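Hemoglobin subunit alpha (Isurus oxyrinchus, PDB 3MKB) carries heme and, as one of the two kinds of chain in the four-chain shark hemoglobin, probably binds and transports oxygen reversibly. Local coordinates at residues 99-102 with 103-107; 125-128 with 129-133. One frame throughout, in Å; residues are numbered along the deposited sequence.

Contact 1 of 2, residues 99-102 with 103-107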
# COMPACT_ATOMS: atom_id res chain seq x y z
N PRO A 99 -2.43 8.02 -3.44
CA PRO A 99 -3.42 7.09 -4.03
C PRO A 99 -4.70 6.85 -3.24
O PRO A 99 -5.72 6.53 -3.86
CB PRO A 99 -2.63 5.81 -4.23
CG PRO A 99 -1.31 6.01 -3.54
CD PRO A 99 -1.11 7.39 -3.19
N MET A 100 -4.71 7.04 -1.93
CA MET A 100 -6.07 7.04 -1.22
C MET A 100 -6.97 8.16 -1.74
O MET A 100 -8.17 7.97 -2.02
CB MET A 100 -5.92 7.18 0.29
CG MET A 100 -5.27 6.01 1.05
SD MET A 100 -4.69 6.67 2.67
CE MET A 100 -4.56 5.16 3.62
N LEU A 101 -6.40 9.38 -1.91
CA LEU A 101 -7.23 10.46 -2.39
C LEU A 101 -7.73 10.18 -3.81
O LEU A 101 -8.88 10.51 -4.14
CB LEU A 101 -6.52 11.83 -2.30
CG LEU A 101 -7.32 13.09 -2.73
CD1 LEU A 101 -8.75 13.17 -2.16
CD2 LEU A 101 -6.53 14.39 -2.42
N SER A 102 -6.83 9.68 -4.67
CA SER A 102 -7.21 9.30 -6.02
C SER A 102 -8.47 8.42 -6.09
O SER A 102 -9.39 8.65 -6.87
CB SER A 102 -6.04 8.59 -6.71
OG SER A 102 -4.96 9.50 -6.84
N GLU A 103 -8.50 7.38 -5.28
CA GLU A 103 -9.64 6.49 -5.30
C GLU A 103 -10.93 7.16 -4.82
O GLU A 103 -12.02 6.91 -5.35
CB GLU A 103 -9.31 5.25 -4.45
CG GLU A 103 -10.40 4.14 -4.59
CD GLU A 103 -10.49 3.52 -6.01
OE1 GLU A 103 -11.54 2.94 -6.34
OE2 GLU A 103 -9.49 3.56 -6.75
N CYS A 104 -10.80 8.04 -3.83
CA CYS A 104 -11.89 8.89 -3.37
C CYS A 104 -12.37 9.87 -4.47
O CYS A 104 -13.54 10.10 -4.55
CB CYS A 104 -11.50 9.68 -2.10
SG CYS A 104 -11.35 8.57 -0.73
N ILE A 105 -11.48 10.38 -5.32
CA ILE A 105 -11.93 11.19 -6.45
C ILE A 105 -12.70 10.33 -7.44
O ILE A 105 -13.75 10.74 -7.97
CB ILE A 105 -10.72 11.90 -7.20
CG1 ILE A 105 -10.14 13.03 -6.33
CG2 ILE A 105 -11.24 12.56 -8.51
CD1 ILE A 105 -8.80 13.61 -6.83
N LEU A 106 -12.20 9.12 -7.68
CA LEU A 106 -12.84 8.23 -8.66
C LEU A 106 -14.23 7.87 -8.16
O LEU A 106 -15.19 7.86 -8.92
CB LEU A 106 -12.03 6.97 -8.86
CG LEU A 106 -10.69 7.21 -9.60
CD1 LEU A 106 -9.96 5.88 -9.60
CD2 LEU A 106 -10.91 7.72 -11.06
N VAL A 107 -14.32 7.48 -6.88
CA VAL A 107 -15.65 7.18 -6.31
C VAL A 107 -16.65 8.35 -6.38
O VAL A 107 -17.83 8.17 -6.67
CB VAL A 107 -15.54 6.62 -4.89
CG1 VAL A 107 -16.96 6.64 -4.17
CG2 VAL A 107 -14.84 5.26 -4.96
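L101 meets C104 and I105 one turn further along helix 97-112, on the flank of the helix that looks into the globin fold. Its chain leads away from the following turn, and then the isobutyl end swings back. CG lies anti to the backbone N (chi1 -177°), which brings CD1 to 4.4 Å from CB of C104, while CG of L101 stands 4.4 Å from CD1 of I105. Both approaches are loose, methyl against aliphatic carbon, and the same leucine side chain also touches the heme. I105 keeps its long branch beside its own backbone N, and CG1 thereby comes over the carbonyl oxygen of L101, at 3.6 Å. That same oxygen takes the amide of I105, with N 2.9 Å from O of L101, the shortest of the four i to i+4 backbone bonds here. L106 repeats the pattern on the neighbouring flank. Its CG sits 3.3 Å from O of S102, which also receives the amide N of L106. CB of C104 rests against O of L101 at 3.4 Å. E103 behaves differently: its end leads away from the preceding turn, and the side chain packs on V102 of the beta subunit, while C104 and I105 continue onto R31 and A28 of helix 21-35. OG of S102 bonds to O of F98, one turn back. The peptide polarity of this turn is thus spent within the helix, with branched aliphatic carbons shielding the carbonyls of L101 and S102; on the heme side L101 offers apolar carbons, whereas the hydroxyl of S102 is satisfied by the helix backbone itself.

Contact 2 of 2, residues 125-128 with 129-133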
# COMPACT_ATOMS: atom_id res chain seq x y z
N ASP A 125 -8.14 7.24 -13.79
CA ASP A 125 -7.18 6.61 -12.90
C ASP A 125 -5.75 6.71 -13.41
O ASP A 125 -4.83 6.90 -12.62
CB ASP A 125 -7.50 5.14 -12.65
CG ASP A 125 -6.84 4.63 -11.36
OD1 ASP A 125 -6.61 5.43 -10.43
OD2 ASP A 125 -6.66 3.41 -11.24
N LYS A 126 -5.56 6.63 -14.74
CA LYS A 126 -4.23 6.87 -15.29
C LYS A 126 -3.72 8.28 -15.09
O LYS A 126 -2.56 8.45 -14.73
CB LYS A 126 -4.15 6.50 -16.78
CG LYS A 126 -4.25 5.01 -16.98
CD LYS A 126 -4.38 4.66 -18.46
CE LYS A 126 -3.03 4.86 -19.16
NZ LYS A 126 -2.99 4.09 -20.46
N LEU A 127 -4.56 9.27 -15.36
CA LEU A 127 -4.25 10.65 -14.98
C LEU A 127 -3.92 10.79 -13.47
O LEU A 127 -2.86 11.32 -13.09
CB LEU A 127 -5.38 11.61 -15.38
CG LEU A 127 -5.22 13.09 -14.96
CD1 LEU A 127 -3.96 13.73 -15.56
CD2 LEU A 127 -6.49 13.93 -15.20
N LEU A 128 -4.81 10.32 -12.60
CA LEU A 128 -4.50 10.38 -11.14
C LEU A 128 -3.19 9.70 -10.69
O LEU A 128 -2.46 10.27 -9.85
CB LEU A 128 -5.70 9.93 -10.28
CG LEU A 128 -7.00 10.72 -10.54
CD1 LEU A 128 -8.28 10.26 -9.79
CD2 LEU A 128 -6.77 12.21 -10.26
N SER A 129 -2.87 8.54 -11.28
CA SER A 129 -1.60 7.81 -11.02
C SER A 129 -0.38 8.63 -11.39
O SER A 129 0.57 8.69 -10.61
CB SER A 129 -1.51 6.44 -11.71
OG SER A 129 -2.48 5.60 -11.15
N ALA A 130 -0.43 9.26 -12.57
CA ALA A 130 0.65 10.17 -12.99
C ALA A 130 0.75 11.40 -12.06
O ALA A 130 1.84 11.89 -11.74
CB ALA A 130 0.40 10.60 -14.43
N ILE A 131 -0.39 11.88 -11.57
CA ILE A 131 -0.38 13.00 -10.65
C ILE A 131 0.27 12.52 -9.33
O ILE A 131 1.27 13.11 -8.91
CB ILE A 131 -1.78 13.64 -10.46
CG1 ILE A 131 -2.27 14.28 -11.78
CG2 ILE A 131 -1.72 14.71 -9.37
CD1 ILE A 131 -3.74 14.68 -11.75
N SER A 132 -0.23 11.42 -8.74
CA SER A 132 0.38 10.84 -7.53
C SER A 132 1.87 10.66 -7.67
O SER A 132 2.62 10.98 -6.77
CB SER A 132 -0.24 9.49 -7.14
OG SER A 132 -1.54 9.79 -6.72
N SER A 133 2.30 10.18 -8.83
CA SER A 133 3.72 9.97 -9.04
C SER A 133 4.51 11.29 -8.91
O SER A 133 5.45 11.42 -8.10
CB SER A 133 3.94 9.34 -10.39
OG SER A 133 5.32 9.17 -10.62
O HOH W 1 -4.51 6.31 -9.08
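Helix 118-135, the last helix of the globin fold, carries L127 and I131 one turn apart on the side that faces helix 53-70, where I131 also reaches the heme. I131 stretches back along the helix: CG1 lies beside its backbone N (chi1 -65°) and the chain runs on extended, so that CD1 ends 3.9 Å from CG of L127. The two side chains cross obliquely, and CD1 of I131 also lies 4.2 Å from CD2 of L128, which comes from the next flank. CG1 of I131 passes 3.3 Å from the carbonyl oxygen of L127, itself bonded to the amide of I131. L127 and I131 both pack on V66 of helix 53-70. Replacing I131 by an alanine removes CG1 and CD1, which would probably take away the contact on CG of L127 and open a gap beside the heme. On the polar flank, O of D125 accepts the amide N of S129 at 2.9 Å. OG of S129 lies 3.1 Å from O of D125, an unsettled bond, because the hydroxyl may turn to a water instead. That water donates to OD1 of D125 at 2.6 Å and stands 3.0 Å from OG of S129. OD2 of D125 forms a salt bridge with R140 of the second alpha subunit, which packs on S129 too, and NZ of K126 bonds to O of A1 of its own chain. This is the H helix of the globin fold, with I131 at the heme pocket, L128 and S132 on helix 97-112 (the G helix), and D125 and S129 at the second alpha subunit.

In the fold
Contacts 1 and 2 each join successive turns of a single helix, 97-112 and 118-135, which follow each other in the chain. Their centres lie about 10 Å apart, and the two helices touch directly: OG of S102 is 3.4 Å from OG of S132, and CD1 of L106 packs 3.5 Å from OD1 of D125. Both are partly buried, and each gives one residue to the heme pocket, L101 and I131. They differ in their outer flanks. Contact 1 packs on helix 21-35 and the beta subunit, whereas contact 2, which also touches the beta chain, has a water bridge within it, and its D125 pairs with R140 of the second alpha subunit.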